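Local coordinates for Mgp-operon protein 3 (Mycoplasma pneumoniae, PDB 6RJ1), which serves in cell adhesion as the extracellular, immunodominant surface protein P40/P90, probably acting together with the adhesin P1 when the bacterium attaches to host-cell sugars, at residues G49-V54 with F118-R123; E510-F515 with L577-T582; G558-D563 with A651-A656. All coordinates share one frame; numbering follows the deposited sequence.

Contact 1 of 3, residues G49-V54 with F118-R123; sequences GDTKLV and FKAAPR
Leu53 and Phe118 form the tight end of this antiparallel strand pair, facing each other as a hydrogen-bonded pair with both side chains on one side of the sheet. Their backbones are joined twice, by Phe118 N to Leu53 O at 2.8 Å and by Leu53 N to Phe118 O at 3.1 Å. The side chains meet at their roots, CB of Leu53 lying 4.1 Å from CB of Phe118. Phe118 has CG beside its backbone N and anti to its carbonyl carbon (chi1 -68°), which brings one edge of the ring back to the partner strand: CD1 comes within 3.6 Å of Leu53 O, and that oxygen lies close to the ring plane, not over a face. Both residues are buried.

Toward the loop at 49-51 the contact becomes looser and more exposed. Ala120 N still donates to Thr51 O (2.9 Å), and the same oxygen receives a CA-H contact from Lys119. The methyl of Ala120 rests on the backbone and OG1 of the exposed Thr51, the latter 3.8 Å from CB, with Trp126 also against it. On the opposite sheet face Lys52 and Lys119 form a non-hydrogen-bonded pair; the bent chain of Lys52 passes CG near Phe118 O at 3.9 Å, while its ammonium group leaves to a salt bridge with Glu483 and a hydrogen bond with Tyr460.

Leu28, in strand 28-29, packs on both Leu53 and Phe118. Trp45 of the adjoining strand 40-48 and Trp126 of strand 125-135, beyond 114-121, both touch Leu53. Strands 52-59 and 114-121 are thus the inner pair of the antiparallel meander 40-48, 52-59, 114-121 and 125-135, which continues through strand 487-492 into a larger sheet.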
loop_
_atom_site.group_PDB
_atom_site.type_symbol
_atom_site.label_atom_id
_atom_site.label_comp_id
_atom_site.label_asym_id
_atom_site.label_seq_id
_atom_site.Cartn_x
_atom_site.Cartn_y
_atom_site.Cartn_z
ATOM N N GLY A 49 -23.504 -5.649 -14.547
ATOM C CA GLY A 49 -24.366 -5.996 -15.665
ATOM C C GLY A 49 -25.256 -4.820 -15.994
ATOM O O GLY A 49 -24.783 -3.681 -16.026
ATOM N N ASP A 50 -26.557 -5.079 -16.148
ATOM C CA ASP A 50 -27.541 -4.053 -16.484
ATOM C C ASP A 50 -28.667 -3.887 -15.431
ATOM O O ASP A 50 -29.353 -2.862 -15.452
ATOM C CB ASP A 50 -28.120 -4.292 -17.901
ATOM C CG ASP A 50 -28.671 -5.686 -18.224
ATOM O OD1 ASP A 50 -28.353 -6.651 -17.480
ATOM O OD2 ASP A 50 -29.398 -5.817 -19.236
ATOM N N THR A 51 -28.848 -4.857 -14.512
ATOM C CA THR A 51 -29.907 -4.787 -13.495
ATOM C C THR A 51 -29.368 -4.621 -12.048
ATOM O O THR A 51 -30.172 -4.599 -11.108
ATOM C CB THR A 51 -30.881 -5.995 -13.650
ATOM O OG1 THR A 51 -32.178 -5.656 -13.144
ATOM C CG2 THR A 51 -30.355 -7.324 -13.047
ATOM N N LYS A 52 -28.041 -4.490 -11.871
ATOM C CA LYS A 52 -27.436 -4.390 -10.541
ATOM C C LYS A 52 -26.457 -3.223 -10.352
ATOM O O LYS A 52 -25.711 -2.864 -11.267
ATOM C CB LYS A 52 -26.751 -5.725 -10.186
ATOM C CG LYS A 52 -26.353 -5.909 -8.714
ATOM C CD LYS A 52 -26.757 -7.276 -8.176
ATOM C CE LYS A 52 -25.890 -8.410 -8.676
ATOM N NZ LYS A 52 -26.574 -9.721 -8.520
ATOM N N LEU A 53 -26.467 -2.656 -9.135
ATOM C CA LEU A 53 -25.575 -1.596 -8.690
ATOM C C LEU A 53 -25.159 -1.898 -7.254
ATOM O O LEU A 53 -26.005 -2.023 -6.368
ATOM C CB LEU A 53 -26.218 -0.204 -8.818
ATOM C CG LEU A 53 -25.371 0.988 -8.364
ATOM C CD1 LEU A 53 -24.282 1.324 -9.382
ATOM C CD2 LEU A 53 -26.246 2.187 -8.128
ATOM N N VAL A 54 -23.851 -2.056 -7.049
ATOM C CA VAL A 54 -23.234 -2.364 -5.763
ATOM C C VAL A 54 -22.519 -1.108 -5.251
ATOM O O VAL A 54 -21.791 -0.477 -6.013
ATOM C CB VAL A 54 -22.274 -3.580 -5.897
ATOM C CG1 VAL A 54 -21.636 -3.937 -4.563
ATOM C CG2 VAL A 54 -22.996 -4.788 -6.490
ATOM N N PHE A 118 -28.418 -2.741 -5.051
ATOM C CA PHE A 118 -29.549 -2.071 -5.677
ATOM C C PHE A 118 -29.950 -2.816 -6.935
ATOM O O PHE A 118 -29.096 -3.377 -7.621
ATOM C CB PHE A 118 -29.185 -0.621 -6.032
ATOM C CG PHE A 118 -28.966 0.296 -4.853
ATOM C CD1 PHE A 118 -27.707 0.419 -4.270
ATOM C CD2 PHE A 118 -30.010 1.067 -4.347
ATOM C CE1 PHE A 118 -27.504 1.279 -3.187
ATOM C CE2 PHE A 118 -29.805 1.932 -3.265
ATOM C CZ PHE A 118 -28.554 2.032 -2.693
ATOM N N LYS A 119 -31.248 -2.822 -7.234
ATOM C CA LYS A 119 -31.796 -3.449 -8.436
ATOM C C LYS A 119 -32.312 -2.354 -9.351
ATOM O O LYS A 119 -32.829 -1.347 -8.855
ATOM C CB LYS A 119 -32.891 -4.486 -8.112
ATOM C CG LYS A 119 -34.219 -3.978 -7.546
ATOM C CD LYS A 119 -35.269 -5.088 -7.554
ATOM C CE LYS A 119 -36.446 -4.773 -6.663
ATOM N NZ LYS A 119 -36.113 -4.897 -5.208
ATOM N N ALA A 120 -32.177 -2.539 -10.668
ATOM C CA ALA A 120 -32.648 -1.552 -11.632
ATOM C C ALA A 120 -34.167 -1.459 -11.630
ATOM O O ALA A 120 -34.848 -2.452 -11.375
ATOM C CB ALA A 120 -32.137 -1.883 -13.018
ATOM N N ALA A 121 -34.684 -0.247 -11.830
ATOM C CA ALA A 121 -36.111 0.050 -11.873
ATOM C C ALA A 121 -36.406 0.949 -13.097
ATOM O O ALA A 121 -35.459 1.523 -13.645
ATOM C CB ALA A 121 -36.531 0.732 -10.582
ATOM N N PRO A 122 -37.674 1.084 -13.565
ATOM C CA PRO A 122 -37.929 1.911 -14.766
ATOM C C PRO A 122 -37.506 3.381 -14.664
ATOM O O PRO A 122 -37.277 3.881 -13.561
ATOM C CB PRO A 122 -39.437 1.760 -14.997
ATOM C CG PRO A 122 -39.986 1.313 -13.693
ATOM C CD PRO A 122 -38.922 0.460 -13.084
ATOM N N ARG A 123 -37.380 4.056 -15.832
ATOM C CA ARG A 123 -36.965 5.459 -15.982
ATOM C C ARG A 123 -35.526 5.708 -15.456
ATOM O O ARG A 123 -35.210 6.806 -14.984
ATOM C CB ARG A 123 -38.003 6.430 -15.369
ATOM C CG ARG A 123 -39.311 6.498 -16.153
ATOM C CD ARG A 123 -40.256 7.534 -15.586
ATOM N NE ARG A 123 -41.201 8.011 -16.599
ATOM C CZ ARG A 123 -41.160 9.217 -17.163
ATOM N NH1 ARG A 123 -42.056 9.557 -18.080
ATOM N NH2 ARG A 123 -40.229 10.095 -16.804
#

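Contact 2 of 3, residues E510-F515 with L577-T582; sequences ENQLGF and LAWSTT
Gln512 lies along the indole of Trp579, the two side chains running past each other in opposite directions. Its chi1 (-140°) is away from a staggered value, but beyond CG the chain is extended, so the methylene and the amide are spread over one ring face. CG sits 3.8 Å from the centroid of the six-membered ring, almost on the ring normal, in a CH-pi contact. NE2 follows 3.3 Å above the ring plane, offset toward the rim, with the amide turned 32° from the indole.

Gln512 lies near the C-terminal end of helix 503-511, and Trp579 in the loop that follows strand 575-577, both within the MgpC adhesin region, a family of the beta-propeller clan. The glutamine amide therefore ties a helix end to a strand end. Its OE1 takes Trp579 N at 3.0 Å, the donor standing well above the amide plane, and also accepts from Asn660 ND2; NE2 gives a weak bond to Trp579 O (3.2 Å) and touches Thr581 CG2. Trp579 CG stands between its backbone N and carbonyl carbon (chi1 58°), which lays the indole beside its own backbone, with NE1 donating to Gly600 O. One water donates to both Gln512 O and Leu577 O.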
loop_
_atom_site.group_PDB
_atom_site.type_symbol
_atom_site.label_atom_id
_atom_site.label_comp_id
_atom_site.label_asym_id
_atom_site.label_seq_id
_atom_site.Cartn_x
_atom_site.Cartn_y
_atom_site.Cartn_z
ATOM N N GLU A 510 9.339 -12.919 5.208
ATOM C CA GLU A 510 9.009 -13.627 6.446
ATOM C C GLU A 510 10.118 -13.632 7.483
ATOM O O GLU A 510 9.812 -13.594 8.674
ATOM C CB GLU A 510 8.537 -15.054 6.156
ATOM C CG GLU A 510 7.132 -15.125 5.568
ATOM C CD GLU A 510 6.570 -16.519 5.340
ATOM O OE1 GLU A 510 7.352 -17.498 5.340
ATOM O OE2 GLU A 510 5.336 -16.628 5.157
ATOM N N ASN A 511 11.389 -13.689 7.058
ATOM C CA ASN A 511 12.509 -13.703 8.000
ATOM C C ASN A 511 12.675 -12.370 8.705
ATOM O O ASN A 511 13.088 -12.332 9.861
ATOM C CB ASN A 511 13.814 -14.164 7.339
ATOM C CG ASN A 511 13.818 -15.620 6.965
ATOM O OD1 ASN A 511 12.893 -16.384 7.292
ATOM N ND2 ASN A 511 14.853 -16.039 6.248
ATOM N N GLN A 512 12.307 -11.281 8.031
ATOM C CA GLN A 512 12.407 -9.953 8.617
ATOM C C GLN A 512 11.198 -9.626 9.509
ATOM O O GLN A 512 11.243 -8.623 10.215
ATOM C CB GLN A 512 12.667 -8.885 7.539
ATOM C CG GLN A 512 13.671 -7.848 8.010
ATOM C CD GLN A 512 14.296 -7.047 6.904
ATOM O OE1 GLN A 512 14.185 -5.820 6.875
ATOM N NE2 GLN A 512 15.003 -7.713 5.997
ATOM N N LEU A 513 10.153 -10.500 9.533
ATOM C CA LEU A 513 8.952 -10.302 10.349
ATOM C C LEU A 513 9.256 -10.352 11.831
ATOM O O LEU A 513 8.574 -9.705 12.621
ATOM C CB LEU A 513 7.830 -11.301 9.998
ATOM C CG LEU A 513 7.101 -11.135 8.645
ATOM C CD1 LEU A 513 6.189 -12.315 8.373
ATOM C CD2 LEU A 513 6.269 -9.863 8.596
ATOM N N GLY A 514 10.274 -11.114 12.202
ATOM C CA GLY A 514 10.682 -11.250 13.590
ATOM C C GLY A 514 11.583 -12.432 13.854
ATOM O O GLY A 514 12.035 -13.107 12.924
ATOM N N PHE A 515 11.830 -12.686 15.140
ATOM C CA PHE A 515 12.692 -13.759 15.613
ATOM C C PHE A 515 11.934 -15.041 15.962
ATOM O O PHE A 515 10.934 -15.026 16.685
ATOM C CB PHE A 515 13.542 -13.270 16.798
ATOM C CG PHE A 515 14.444 -14.296 17.434
ATOM C CD1 PHE A 515 15.681 -14.602 16.875
ATOM C CD2 PHE A 515 14.074 -14.930 18.615
ATOM C CE1 PHE A 515 16.521 -15.544 17.470
ATOM C CE2 PHE A 515 14.917 -15.875 19.212
ATOM C CZ PHE A 515 16.140 -16.164 18.643
ATOM N N LEU A 577 14.119 -3.988 14.220
ATOM C CA LEU A 577 15.103 -4.862 13.601
ATOM C C LEU A 577 14.756 -5.094 12.141
ATOM O O LEU A 577 13.852 -5.867 11.817
ATOM C CB LEU A 577 15.260 -6.170 14.391
ATOM C CG LEU A 577 15.594 -6.009 15.871
ATOM C CD1 LEU A 577 15.131 -7.188 16.655
ATOM C CD2 LEU A 577 17.058 -5.768 16.078
ATOM N N ALA A 578 15.455 -4.353 11.263
ATOM C CA ALA A 578 15.271 -4.343 9.815
ATOM C C ALA A 578 16.608 -4.124 9.132
ATOM O O ALA A 578 17.467 -3.430 9.671
ATOM C CB ALA A 578 14.317 -3.224 9.431
ATOM N N TRP A 579 16.789 -4.697 7.941
ATOM C CA TRP A 579 18.038 -4.550 7.198
ATOM C C TRP A 579 17.812 -4.628 5.692
ATOM O O TRP A 579 16.806 -5.193 5.241
ATOM C CB TRP A 579 19.067 -5.606 7.647
ATOM C CG TRP A 579 18.574 -7.012 7.479
ATOM C CD1 TRP A 579 18.641 -7.774 6.350
ATOM C CD2 TRP A 579 17.849 -7.784 8.447
ATOM N NE1 TRP A 579 17.995 -8.969 6.550
ATOM C CE2 TRP A 579 17.500 -9.003 7.831
ATOM C CE3 TRP A 579 17.446 -7.557 9.776
ATOM C CZ2 TRP A 579 16.807 -10.012 8.512
ATOM C CZ3 TRP A 579 16.720 -8.539 10.432
ATOM C CH2 TRP A 579 16.437 -9.761 9.814
ATOM N N SER A 580 18.771 -4.085 4.921
ATOM C CA SER A 580 18.780 -4.085 3.461
ATOM C C SER A 580 18.924 -5.524 2.938
ATOM O O SER A 580 19.806 -6.269 3.399
ATOM C CB SER A 580 19.939 -3.229 2.956
ATOM O OG SER A 580 20.164 -3.411 1.567
ATOM N N THR A 581 18.052 -5.910 1.988
ATOM C CA THR A 581 18.065 -7.250 1.391
ATOM C C THR A 581 18.460 -7.224 -0.084
ATOM O O THR A 581 18.097 -8.132 -0.832
ATOM C CB THR A 581 16.734 -7.952 1.599
ATOM O OG1 THR A 581 15.699 -7.191 0.977
ATOM C CG2 THR A 581 16.436 -8.222 3.054
ATOM N N THR A 582 19.211 -6.195 -0.497
ATOM C CA THR A 582 19.659 -6.036 -1.876
ATOM C C THR A 582 20.638 -7.148 -2.246
ATOM O O THR A 582 21.543 -7.448 -1.469
ATOM C CB THR A 582 20.229 -4.624 -2.079
ATOM O OG1 THR A 582 19.223 -3.684 -1.698
ATOM C CG2 THR A 582 20.670 -4.359 -3.514
HETATM O O HOH W 1 12.596 -8.129 12.510
#

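Contact 3 of 3, residues G558-D563 with A651-A656; sequences GAVGYD and ASLINA
Val560 pairs with Leu653, and Tyr562 with Ala651, as the hydrogen-bonded pairs of two antiparallel strands. Five backbone bonds join segments 558-563 and 651-656. Val560 N reaches Leu653 O at 2.9 Å, and Leu653 N returns to Val560 O. Tyr562 N and Ala651 O, and in return Ala651 N and Tyr562 O, are each 3.0 Å apart. At the far end Asn655 N gives an almost straight bond to Gly558 O at 2.7 Å. CA-H contacts fill the intervening places, as from Gly561 CA to Ala651 O.

Apolar packing is concentrated on the face carrying Val560, Tyr562, Ala651 and Leu653. Val560 and Leu653 point the same way, side by side, and meet through CG2 and CD2 at 3.6 Å. Tyr562 has CG between its backbone N and carbonyl carbon (chi1 83°), so that the ring leans over to the neighbouring strand: CE1 comes 3.4 Å from the methyl of Ala651, CD1 lies near CB of Leu653, and Ser652 O approaches the ring edge. The phenol OH is hydrogen-bonded to Asp163 O. Leu165 of strand 165-167 packs against both Tyr562 and Leu653.

The polar groups have partners of their own. A water donates to Val560 O and accepts from Ser652 OG at 2.7 Å, where OG is also bonded to Leu528 N. Asn655 lays CB 3.4 Å from Gly558 O, and its amide binds Tyr229 OH and Leu659 O.

Every touching residue here is buried, yet the carbonyls of Gly558, Val560, Tyr562, Ala651 and Leu653, the serine hydroxyl and the asparagine amide find bonds. Backbone bonds carry the pairing, apolar side chains pack on one face, and the buried polar side chains have hydrogen-bond partners beyond the two strands.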
loop_
_atom_site.group_PDB
_atom_site.type_symbol
_atom_site.label_atom_id
_atom_site.label_comp_id
_atom_site.label_asym_id
_atom_site.label_seq_id
_atom_site.Cartn_x
_atom_site.Cartn_y
_atom_site.Cartn_z
ATOM N N GLY A 558 5.790 -2.091 5.080
ATOM C CA GLY A 558 6.930 -2.514 5.883
ATOM C C GLY A 558 6.491 -3.178 7.172
ATOM O O GLY A 558 5.756 -2.576 7.945
ATOM N N ALA A 559 6.866 -4.446 7.381
ATOM C CA ALA A 559 6.508 -5.179 8.592
ATOM C C ALA A 559 7.748 -5.878 9.149
ATOM O O ALA A 559 8.293 -6.815 8.546
ATOM C CB ALA A 559 5.395 -6.169 8.315
ATOM N N VAL A 560 8.228 -5.368 10.278
ATOM C CA VAL A 560 9.455 -5.836 10.913
ATOM C C VAL A 560 9.262 -6.135 12.408
ATOM O O VAL A 560 8.151 -5.999 12.929
ATOM C CB VAL A 560 10.624 -4.839 10.659
ATOM C CG1 VAL A 560 10.999 -4.778 9.187
ATOM C CG2 VAL A 560 10.319 -3.450 11.209
ATOM N N GLY A 561 10.342 -6.550 13.067
ATOM C CA GLY A 561 10.341 -6.823 14.492
ATOM C C GLY A 561 10.886 -5.659 15.296
ATOM O O GLY A 561 11.502 -4.750 14.742
ATOM N N TYR A 562 10.650 -5.670 16.615
ATOM C CA TYR A 562 11.164 -4.650 17.529
ATOM C C TYR A 562 11.429 -5.262 18.901
ATOM O O TYR A 562 10.675 -6.136 19.336
ATOM C CB TYR A 562 10.282 -3.387 17.558
ATOM C CG TYR A 562 9.067 -3.433 18.459
ATOM C CD1 TYR A 562 7.825 -3.822 17.965
ATOM C CD2 TYR A 562 9.131 -2.968 19.768
ATOM C CE1 TYR A 562 6.692 -3.814 18.774
ATOM C CE2 TYR A 562 8.014 -2.983 20.594
ATOM C CZ TYR A 562 6.796 -3.415 20.097
ATOM O OH TYR A 562 5.688 -3.407 20.912
ATOM N N ASP A 563 12.522 -4.846 19.557
ATOM C CA ASP A 563 12.898 -5.390 20.865
ATOM C C ASP A 563 12.059 -4.824 21.997
ATOM O O ASP A 563 12.032 -3.611 22.202
ATOM C CB ASP A 563 14.401 -5.206 21.140
ATOM C CG ASP A 563 15.036 -6.237 22.059
ATOM O OD1 ASP A 563 14.285 -6.997 22.723
ATOM O OD2 ASP A 563 16.282 -6.275 22.130
ATOM N N ALA A 651 8.651 -8.283 19.181
ATOM C CA ALA A 651 7.255 -8.063 18.813
ATOM C C ALA A 651 7.174 -7.547 17.382
ATOM O O ALA A 651 8.214 -7.327 16.774
ATOM C CB ALA A 651 6.627 -7.073 19.763
ATOM N N SER A 652 5.958 -7.373 16.831
ATOM C CA SER A 652 5.761 -6.908 15.449
ATOM C C SER A 652 5.475 -5.421 15.342
ATOM O O SER A 652 4.797 -4.840 16.195
ATOM C CB SER A 652 4.663 -7.704 14.750
ATOM O OG SER A 652 5.136 -8.956 14.284
ATOM N N LEU A 653 5.960 -4.823 14.250
ATOM C CA LEU A 653 5.805 -3.410 13.953
ATOM C C LEU A 653 5.457 -3.230 12.459
ATOM O O LEU A 653 6.153 -3.770 11.598
ATOM C CB LEU A 653 7.128 -2.704 14.331
ATOM C CG LEU A 653 7.306 -1.225 13.992
ATOM C CD1 LEU A 653 8.119 -0.546 15.066
ATOM C CD2 LEU A 653 7.998 -1.046 12.645
ATOM N N ILE A 654 4.409 -2.439 12.164
ATOM C CA ILE A 654 3.972 -2.132 10.798
ATOM C C ILE A 654 4.220 -0.655 10.459
ATOM O O ILE A 654 3.798 0.241 11.198
ATOM C CB ILE A 654 2.505 -2.587 10.509
ATOM C CG1 ILE A 654 2.343 -4.135 10.685
ATOM C CG2 ILE A 654 2.035 -2.126 9.113
ATOM C CD1 ILE A 654 0.925 -4.612 10.884
ATOM N N ASN A 655 4.925 -0.426 9.337
ATOM C CA ASN A 655 5.264 0.855 8.743
ATOM C C ASN A 655 4.173 1.245 7.755
ATOM O O ASN A 655 3.688 0.402 7.002
ATOM C CB ASN A 655 6.609 0.755 8.031
ATOM C CG ASN A 655 7.783 0.660 8.974
ATOM O OD1 ASN A 655 7.752 1.183 10.090
ATOM N ND2 ASN A 655 8.864 0.030 8.530
ATOM N N ALA A 656 3.790 2.521 7.757
ATOM C CA ALA A 656 2.750 3.053 6.883
ATOM C C ALA A 656 3.284 3.372 5.461
ATOM O O ALA A 656 2.807 4.314 4.816
ATOM C CB ALA A 656 2.140 4.291 7.527
HETATM O O HOH W 2 6.419 -8.418 11.993
#

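In the fold
Contacts 2 and 3 are buried and adjoin, their centres about 10 Å apart, whereas contact 1 is partly exposed and lies across the chain's centre, about 49 Å and 45 Å from them between centres. Contacts 2 and 3 share an element: strand 549-563 pairs with strand 650-654 in one and, through Gly561 and Leu577, with the strand leading into the other. Val560 also packs against Ala578, and Ala559 against Leu513. Contacts 1 and 3 are both antiparallel strand pairs in separate sheets, but charged lysines line one face of contact 1, while the touching side chains of contact 3 are apolar or neutral polar. Contact 2 depends instead on one side-chain amide and an indole.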